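Local structure of putative hydantoin racemase (Klebsiella pneumoniae subsp. pneumoniae, 3QVL) at residues A[2-12]-A[32-43]. The protein interconverts the enantiomers of allantoin and probably also racemises 5-substituted hydantoins, as a member of the HyuE racemase family. Residues are numbered along the deposited sequence; the frame is centred on the assembly and turned at random.
Sequences VRIQVINPNTS and EILAVCPRAGVP. With 5HY ([(4R)-2,5-dioxoimidazolidin-4-yl]acetic acid), chain C.
E32 lies near the start of strand 31-36, which runs parallel to strand 2-7, its N giving a hydrogen bond to V2 O and its O receiving one from I4 N. Its side chain runs beside that of R3 in the same direction, but the charged ends do not meet: E32 OE1 lies 3.4 Å from R3 CD, while the guanidinium bonds to Q68 O. I33 falls on the other face of the sheet, where its CG2 packs at 3.8 Å on CG2 of V6 and both side chains lean on V208 of helix 203-216. L34 binds twice, its N meeting I4 O almost straight, whereas V6 N reaches L34 O from above the carbonyl plane. V36 bonds through N to V6 O and through O to N8 N. With CG1 turned anti to its carbonyl carbon (chi1 -64°), V36 leaves CG2 between N and C, and this methyl lies 3.8 Å from I7 CG1 and equally close to Q5 CG, whose side chain crosses it at roughly right angles and ends in bonds to Q61 and H73.

Beyond the strand, P38 CD rests 3.0 Å from N8 O as the chains begin to part. They rejoin at V42, whose O takes a 2.8 Å hydrogen bond from T11 N, while T11 CG2 fits against G41 N and P38 O. A water links V42 N to P9 O. N10 OD1 accepts from both N8 ND2 and S12 N, the latter closing an Asx turn, and ND2 gives a 3.0 Å hydrogen bond to OAB of the bound hydantoin. These are neighbouring strands of a beta-alpha-beta unit, crossed over by helix 13-26, with the ligand pocket of an Asp/Glu/hydantoin racemase at the carboxyl ends of its parallel strands.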
loop_
_atom_site.group_PDB
_atom_site.type_symbol
_atom_site.label_atom_id
_atom_site.label_comp_id
_atom_site.label_asym_id
_atom_site.label_seq_id
_atom_site.Cartn_x
_atom_site.Cartn_y
_atom_site.Cartn_z
ATOM N N VAL A 2 -36.765 -17.787 -5.355
ATOM C CA VAL A 2 -35.525 -17.447 -4.662
ATOM C C VAL A 2 -35.859 -16.850 -3.297
ATOM O O VAL A 2 -36.611 -15.880 -3.203
ATOM C CB VAL A 2 -34.653 -16.454 -5.482
ATOM C CG1 VAL A 2 -33.364 -16.115 -4.740
ATOM C CG2 VAL A 2 -34.333 -17.025 -6.861
ATOM N N ARG A 3 -35.307 -17.441 -2.242
ATOM C CA ARG A 3 -35.535 -16.947 -0.888
ATOM C C ARG A 3 -34.240 -16.422 -0.282
ATOM O O ARG A 3 -33.247 -17.148 -0.187
ATOM C CB ARG A 3 -36.150 -18.035 -0.006
ATOM C CG ARG A 3 -37.564 -18.442 -0.407
ATOM C CD ARG A 3 -38.159 -19.399 0.609
ATOM N NE ARG A 3 -37.414 -20.654 0.672
ATOM C CZ ARG A 3 -37.237 -21.373 1.777
ATOM N NH1 ARG A 3 -37.743 -20.968 2.936
ATOM N NH2 ARG A 3 -36.542 -22.500 1.721
ATOM N N ILE A 4 -34.262 -15.151 0.110
ATOM C CA ILE A 4 -33.091 -14.489 0.680
ATOM C C ILE A 4 -33.369 -14.061 2.116
ATOM O O ILE A 4 -34.305 -13.302 2.379
ATOM C CB ILE A 4 -32.654 -13.262 -0.163
ATOM C CG1 ILE A 4 -32.415 -13.667 -1.622
ATOM C CG2 ILE A 4 -31.402 -12.609 0.438
ATOM C CD1 ILE A 4 -32.247 -12.500 -2.575
ATOM N N GLN A 5 -32.550 -14.561 3.035
ATOM C CA GLN A 5 -32.640 -14.189 4.439
ATOM C C GLN A 5 -31.848 -12.908 4.676
ATOM O O GLN A 5 -30.620 -12.899 4.574
ATOM C CB GLN A 5 -32.114 -15.319 5.326
ATOM C CG GLN A 5 -32.365 -15.114 6.815
ATOM C CD GLN A 5 -31.570 -16.067 7.687
ATOM O OE1 GLN A 5 -30.402 -16.352 7.418
ATOM N NE2 GLN A 5 -32.200 -16.560 8.746
ATOM N N VAL A 6 -32.559 -11.825 4.977
ATOM C CA VAL A 6 -31.916 -10.548 5.271
ATOM C C VAL A 6 -31.848 -10.365 6.787
ATOM O O VAL A 6 -32.865 -10.132 7.446
ATOM C CB VAL A 6 -32.639 -9.360 4.588
ATOM C CG1 VAL A 6 -31.875 -8.067 4.819
ATOM C CG2 VAL A 6 -32.788 -9.613 3.089
ATOM N N ILE A 7 -30.638 -10.486 7.325
ATOM C CA ILE A 7 -30.423 -10.475 8.768
ATOM C C ILE A 7 -30.000 -9.100 9.271
ATOM O O ILE A 7 -28.928 -8.606 8.922
ATOM C CB ILE A 7 -29.348 -11.511 9.199
ATOM C CG1 ILE A 7 -29.654 -12.895 8.616
ATOM C CG2 ILE A 7 -29.229 -11.565 10.730
ATOM C CD1 ILE A 7 -28.477 -13.849 8.648
ATOM N N ASN A 8 -30.856 -8.490 10.087
ATOM C CA ASN A 8 -30.459 -7.342 10.886
ATOM C C ASN A 8 -29.683 -7.872 12.091
ATOM O O ASN A 8 -30.252 -8.575 12.924
ATOM C CB ASN A 8 -31.686 -6.540 11.338
ATOM C CG ASN A 8 -31.327 -5.360 12.233
ATOM O OD1 ASN A 8 -30.173 -4.928 12.289
ATOM N ND2 ASN A 8 -32.323 -4.832 12.938
ATOM N N PRO A 9 -28.374 -7.560 12.175
ATOM C CA PRO A 9 -27.523 -8.078 13.248
ATOM C C PRO A 9 -27.838 -7.512 14.633
ATOM O O PRO A 9 -27.451 -8.116 15.636
ATOM C CB PRO A 9 -26.114 -7.664 12.803
ATOM C CG PRO A 9 -26.231 -7.506 11.328
ATOM C CD PRO A 9 -27.571 -6.869 11.155
ATOM N N ASN A 10 -28.517 -6.369 14.692
ATOM C CA ASN A 10 -29.009 -5.850 15.968
ATOM C C ASN A 10 -30.443 -6.312 16.247
ATOM O O ASN A 10 -31.124 -6.803 15.345
ATOM C CB ASN A 10 -28.857 -4.322 16.062
ATOM C CG ASN A 10 -29.816 -3.569 15.158
ATOM O OD1 ASN A 10 -31.035 -3.730 15.240
ATOM N ND2 ASN A 10 -29.265 -2.715 14.305
ATOM N N THR A 11 -30.892 -6.152 17.491
ATOM C CA THR A 11 -32.184 -6.693 17.925
ATOM C C THR A 11 -33.358 -5.717 17.796
ATOM O O THR A 11 -34.480 -6.037 18.201
ATOM C CB THR A 11 -32.122 -7.218 19.380
ATOM O OG1 THR A 11 -31.732 -6.154 20.256
ATOM C CG2 THR A 11 -31.131 -8.370 19.501
ATOM N N SER A 12 -33.103 -4.537 17.233
ATOM C CA SER A 12 -34.152 -3.542 17.018
ATOM C C SER A 12 -35.120 -3.996 15.930
ATOM O O SER A 12 -34.729 -4.153 14.769
ATOM C CB SER A 12 -33.544 -2.185 16.650
ATOM O OG SER A 12 -34.540 -1.275 16.209
ATOM N N GLU A 32 -38.437 -13.939 -2.516
ATOM C CA GLU A 32 -39.038 -13.734 -1.204
ATOM C C GLU A 32 -37.968 -13.259 -0.225
ATOM O O GLU A 32 -36.888 -13.848 -0.137
ATOM C CB GLU A 32 -39.683 -15.027 -0.696
ATOM C CG GLU A 32 -40.451 -14.873 0.619
ATOM C CD GLU A 32 -40.912 -16.199 1.207
ATOM O OE1 GLU A 32 -40.798 -17.242 0.529
ATOM O OE2 GLU A 32 -41.395 -16.194 2.359
ATOM N N ILE A 33 -38.278 -12.187 0.499
ATOM C CA ILE A 33 -37.380 -11.652 1.517
ATOM C C ILE A 33 -37.802 -12.149 2.897
ATOM O O ILE A 33 -38.962 -12.003 3.292
ATOM C CB ILE A 33 -37.348 -10.094 1.493
ATOM C CG1 ILE A 33 -36.854 -9.560 0.135
ATOM C CG2 ILE A 33 -36.528 -9.531 2.666
ATOM C CD1 ILE A 33 -35.427 -9.962 -0.258
ATOM N N LEU A 34 -36.858 -12.749 3.616
ATOM C CA LEU A 34 -37.071 -13.136 5.005
ATOM C C LEU A 34 -36.268 -12.214 5.918
ATOM O O LEU A 34 -35.086 -12.454 6.186
ATOM C CB LEU A 34 -36.699 -14.607 5.235
ATOM C CG LEU A 34 -37.482 -15.692 4.482
ATOM C CD1 LEU A 34 -36.806 -17.042 4.654
ATOM C CD2 LEU A 34 -38.939 -15.765 4.937
ATOM N N ALA A 35 -36.917 -11.144 6.374
ATOM C CA ALA A 35 -36.287 -10.158 7.247
ATOM C C ALA A 35 -36.310 -10.634 8.695
ATOM O O ALA A 35 -37.379 -10.819 9.282
ATOM C CB ALA A 35 -36.973 -8.805 7.109
ATOM N N VAL A 36 -35.123 -10.842 9.257
ATOM C CA VAL A 36 -34.982 -11.382 10.611
ATOM C C VAL A 36 -33.958 -10.608 11.443
ATOM O O VAL A 36 -33.174 -9.820 10.911
ATOM C CB VAL A 36 -34.595 -12.892 10.601
ATOM C CG1 VAL A 36 -35.699 -13.744 9.974
ATOM C CG2 VAL A 36 -33.257 -13.114 9.890
ATOM N N CYS A 37 -33.984 -10.844 12.752
ATOM C CA CYS A 37 -32.987 -10.312 13.676
ATOM C C CYS A 37 -32.737 -11.341 14.785
ATOM O O CYS A 37 -33.574 -12.221 15.000
ATOM C CB CYS A 37 -33.446 -8.971 14.254
ATOM S SG CYS A 37 -35.008 -9.033 15.143
ATOM N N PRO A 38 -31.584 -11.246 15.484
ATOM C CA PRO A 38 -31.273 -12.238 16.515
ATOM C C PRO A 38 -32.244 -12.187 17.690
ATOM O O PRO A 38 -32.767 -11.119 18.016
ATOM C CB PRO A 38 -29.868 -11.834 16.982
ATOM C CG PRO A 38 -29.327 -10.964 15.900
ATOM C CD PRO A 38 -30.513 -10.243 15.366
ATOM N N ARG A 39 -32.477 -13.344 18.306
ATOM C CA ARG A 39 -33.332 -13.445 19.488
ATOM C C ARG A 39 -32.657 -12.818 20.705
ATOM O O ARG A 39 -33.326 -12.296 21.599
ATOM C CB ARG A 39 -33.675 -14.908 19.775
ATOM N N ALA A 40 -31.327 -12.878 20.725
ATOM C CA ALA A 40 -30.529 -12.299 21.798
ATOM C C ALA A 40 -29.396 -11.458 21.225
ATOM O O ALA A 40 -28.771 -11.838 20.231
ATOM C CB ALA A 40 -29.976 -13.393 22.693
ATOM N N GLY A 41 -29.140 -10.313 21.851
ATOM C CA GLY A 41 -28.044 -9.451 21.432
ATOM C C GLY A 41 -28.150 -8.007 21.871
ATOM O O GLY A 41 -28.489 -7.710 23.018
ATOM N N VAL A 42 -27.862 -7.112 20.932
ATOM C CA VAL A 42 -27.739 -5.686 21.203
ATOM C C VAL A 42 -28.716 -4.892 20.315
ATOM O O VAL A 42 -28.853 -5.199 19.132
ATOM C CB VAL A 42 -26.253 -5.235 21.022
ATOM C CG1 VAL A 42 -25.808 -5.294 19.554
ATOM C CG2 VAL A 42 -26.012 -3.871 21.615
ATOM N N PRO A 43 -29.423 -3.894 20.891
ATOM C CA PRO A 43 -30.407 -3.101 20.136
ATOM C C PRO A 43 -29.815 -2.293 18.976
ATOM O O PRO A 43 -30.497 -2.069 17.976
ATOM C CB PRO A 43 -30.988 -2.160 21.197
ATOM C CG PRO A 43 -30.779 -2.874 22.482
ATOM C CD PRO A 43 -29.456 -3.557 22.327
HETATM C C 5HY C . -25.734 -0.439 11.268
HETATM N N 5HY C . -24.929 -0.227 13.413
HETATM O O 5HY C . -25.862 -0.433 10.045
HETATM C CA 5HY C . -24.478 -0.036 12.029
HETATM C CB 5HY C . -24.048 1.421 11.748
HETATM C CG 5HY C . -25.152 2.487 11.844
HETATM O OAB 5HY C . -26.821 -0.990 14.385
HETATM N NAF 5HY C . -26.666 -0.828 12.135
HETATM C CAI 5HY C . -26.177 -0.707 13.375
HETATM O OD1 5HY C . -24.770 3.676 11.833
HETATM O OD2 5HY C . -26.343 2.114 11.908
HETATM O O HOH W 1 -27.131 -8.320 18.337
HETATM O O HOH W 2 -31.689 -6.921 22.754
#